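Local coordinates for protein lipopolysaccharide heptosyltransferase 2 (Escherichia coli, PDB 1PSW) that transfers the second heptose from ADP-L-glycero-beta-D-manno-heptose to the heptosyl-Kdo2-lipid A module during synthesis of the lipopolysaccharide core, at residues Q18-T23 and L156-L160. Sequence-based numbering, arbitrary orientation.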
loop_
_atom_site.group_PDB
_atom_site.type_symbol
_atom_site.label_atom_id
_atom_site.label_comp_id
_atom_site.label_asym_id
_atom_site.label_seq_id
_atom_site.Cartn_x
_atom_site.Cartn_y
_atom_site.Cartn_z
ATOM N N GLN A 18 -6.368 -5.781 -2.664
ATOM C CA GLN A 18 -7.671 -5.286 -3.069
ATOM C C GLN A 18 -8.008 -5.800 -4.464
ATOM O O GLN A 18 -9.173 -5.972 -4.797
ATOM C CB GLN A 18 -7.725 -3.756 -3.078
ATOM C CG GLN A 18 -9.152 -3.249 -3.238
ATOM C CD GLN A 18 -9.245 -1.762 -3.513
ATOM O OE1 GLN A 18 -10.321 -1.164 -3.417
ATOM N NE2 GLN A 18 -8.119 -1.157 -3.864
ATOM N N SER A 19 -6.993 -6.034 -5.292
ATOM C CA SER A 19 -7.241 -6.537 -6.642
ATOM C C SER A 19 -7.922 -7.897 -6.607
ATOM O O SER A 19 -8.754 -8.201 -7.465
ATOM C CB SER A 19 -5.940 -6.644 -7.434
ATOM O OG SER A 19 -5.468 -5.358 -7.784
ATOM N N LEU A 20 -7.558 -8.726 -5.635
ATOM C CA LEU A 20 -8.194 -10.027 -5.505
ATOM C C LEU A 20 -9.666 -9.824 -5.128
ATOM O O LEU A 20 -10.547 -10.465 -5.703
ATOM C CB LEU A 20 -7.493 -10.881 -4.435
ATOM C CG LEU A 20 -8.234 -12.173 -4.058
ATOM C CD1 LEU A 20 -8.365 -13.085 -5.279
ATOM C CD2 LEU A 20 -7.480 -12.889 -2.941
ATOM N N TYR A 21 -9.930 -8.937 -4.169
ATOM C CA TYR A 21 -11.306 -8.675 -3.731
ATOM C C TYR A 21 -12.154 -8.136 -4.883
ATOM O O TYR A 21 -13.307 -8.545 -5.058
ATOM C CB TYR A 21 -11.347 -7.678 -2.558
ATOM C CG TYR A 21 -10.356 -7.986 -1.442
ATOM C CD1 TYR A 21 -9.931 -9.290 -1.204
ATOM C CD2 TYR A 21 -9.811 -6.968 -0.660
ATOM C CE1 TYR A 21 -8.978 -9.580 -0.227
ATOM C CE2 TYR A 21 -8.861 -7.241 0.325
ATOM C CZ TYR A 21 -8.447 -8.553 0.530
ATOM O OH TYR A 21 -7.484 -8.837 1.463
ATOM N N ARG A 22 -11.587 -7.217 -5.664
ATOM C CA ARG A 22 -12.295 -6.656 -6.807
ATOM C C ARG A 22 -12.556 -7.749 -7.835
ATOM O O ARG A 22 -13.619 -7.795 -8.444
ATOM C CB ARG A 22 -11.482 -5.531 -7.460
ATOM C CG ARG A 22 -11.377 -4.235 -6.661
ATOM C CD ARG A 22 -10.826 -3.122 -7.536
ATOM N NE ARG A 22 -11.776 -2.758 -8.582
ATOM C CZ ARG A 22 -11.480 -2.056 -9.673
ATOM N NH1 ARG A 22 -10.241 -1.632 -9.885
ATOM N NH2 ARG A 22 -12.433 -1.760 -10.549
ATOM N N THR A 23 -11.580 -8.628 -8.031
ATOM C CA THR A 23 -11.735 -9.703 -8.998
ATOM C C THR A 23 -12.763 -10.733 -8.527
ATOM O O THR A 23 -13.550 -11.241 -9.329
ATOM C CB THR A 23 -10.383 -10.393 -9.282
ATOM O OG1 THR A 23 -9.443 -9.411 -9.727
ATOM C CG2 THR A 23 -10.533 -11.453 -10.366
ATOM N N LEU A 156 -8.225 -5.743 -12.559
ATOM C CA LEU A 156 -8.803 -4.760 -11.656
ATOM C C LEU A 156 -7.739 -4.331 -10.652
ATOM O O LEU A 156 -7.444 -5.053 -9.702
ATOM C CB LEU A 156 -10.010 -5.356 -10.933
ATOM C CG LEU A 156 -11.082 -5.868 -11.902
ATOM C CD1 LEU A 156 -12.276 -6.376 -11.119
ATOM C CD2 LEU A 156 -11.492 -4.755 -12.851
ATOM N N TRP A 157 -7.163 -3.154 -10.881
ATOM C CA TRP A 157 -6.119 -2.607 -10.023
ATOM C C TRP A 157 -6.680 -2.054 -8.722
ATOM O O TRP A 157 -7.874 -1.765 -8.627
ATOM C CB TRP A 157 -5.389 -1.466 -10.740
ATOM C CG TRP A 157 -4.396 -1.878 -11.782
ATOM C CD1 TRP A 157 -4.040 -3.153 -12.137
ATOM C CD2 TRP A 157 -3.577 -1.002 -12.561
ATOM N NE1 TRP A 157 -3.047 -3.119 -13.085
ATOM C CE2 TRP A 157 -2.744 -1.809 -13.363
ATOM C CE3 TRP A 157 -3.463 0.394 -12.655
ATOM C CZ2 TRP A 157 -1.806 -1.272 -14.251
ATOM C CZ3 TRP A 157 -2.527 0.929 -13.541
ATOM C CH2 TRP A 157 -1.714 0.096 -14.323
ATOM N N PRO A 158 -5.824 -1.906 -7.696
ATOM C CA PRO A 158 -6.330 -1.358 -6.434
ATOM C C PRO A 158 -6.877 0.019 -6.770
ATOM O O PRO A 158 -6.355 0.692 -7.660
ATOM C CB PRO A 158 -5.083 -1.270 -5.566
ATOM C CG PRO A 158 -4.224 -2.397 -6.095
ATOM C CD PRO A 158 -4.399 -2.269 -7.583
ATOM N N GLN A 159 -7.906 0.440 -6.051
ATOM C CA GLN A 159 -8.518 1.728 -6.328
ATOM C C GLN A 159 -9.250 2.212 -5.086
ATOM O O GLN A 159 -10.015 1.469 -4.476
ATOM C CB GLN A 159 -9.480 1.565 -7.510
ATOM C CG GLN A 159 -10.218 2.811 -7.942
ATOM C CD GLN A 159 -10.921 2.617 -9.282
ATOM O OE1 GLN A 159 -11.693 1.671 -9.463
ATOM N NE2 GLN A 159 -10.658 3.517 -10.226
ATOM N N LEU A 160 -8.988 3.458 -4.706
ATOM C CA LEU A 160 -9.606 4.066 -3.534
ATOM C C LEU A 160 -10.249 5.396 -3.903
ATOM O O LEU A 160 -9.732 6.127 -4.745
ATOM C CB LEU A 160 -8.557 4.299 -2.441
ATOM C CG LEU A 160 -7.866 3.070 -1.836
ATOM C CD1 LEU A 160 -6.770 3.499 -0.862
ATOM C CD2 LEU A 160 -8.897 2.201 -1.134
HETATM O O HOH W 1 -8.751 -1.195 -12.516
HETATM O O HOH W 2 -8.752 -8.690 -12.378
#
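The side chain of Arg22 leaves the helix with CG anti to its carbonyl carbon (chi1 -71°), then bends at chi3 (68°), which brings its guanidinium alongside the backbone of 156-160. There Arg22 NH1 donates to Trp157 O at 2.7 Å. The acceptor lies in the guanidinium plane, and the N-H...O angle is 153°. Leu156 CB covers one face off its centre, 3.7 Å from the guanidinium plane. Gln159 OE1 sits over the opposite face, also off centre. A water accepts from both Arg22 NH1 and Trp157 N. An alanine in place of Arg22 would probably leave Trp157 O without this donor and open a gap between Leu156 and Gln159.

One turn earlier, Ser19 OG donates to Leu156 O at 2.8 Å, in the carbonyl plane and on a lone pair. The CD atom of Pro158 packs on the same hydroxyl oxygen. Two successive carbonyls of the loop are therefore held by side chains of the helix. Leu156 CD1 reaches the helix backbone, 3.3 Å from Arg22 O. Thr23 OG1 donates to Ser19 O and takes a hydrogen bond from a second water, which accepts from Leu156 N. The side chain of Gln18 lies beside Pro158 and Gln159.

The irregular segment 156-160 lies across helix 11-27 of the N-terminal Rossmann-like domain of this GT-B fold. Ile136 of helix 131-137 touches Ser19 and Thr23. Tyr21 packs on Ile33 and Val35 of strand 32-37. Leu160 makes a backbone hydrogen bond with Ala278 of helix 271-278, so the loop reaches the C-terminal domain.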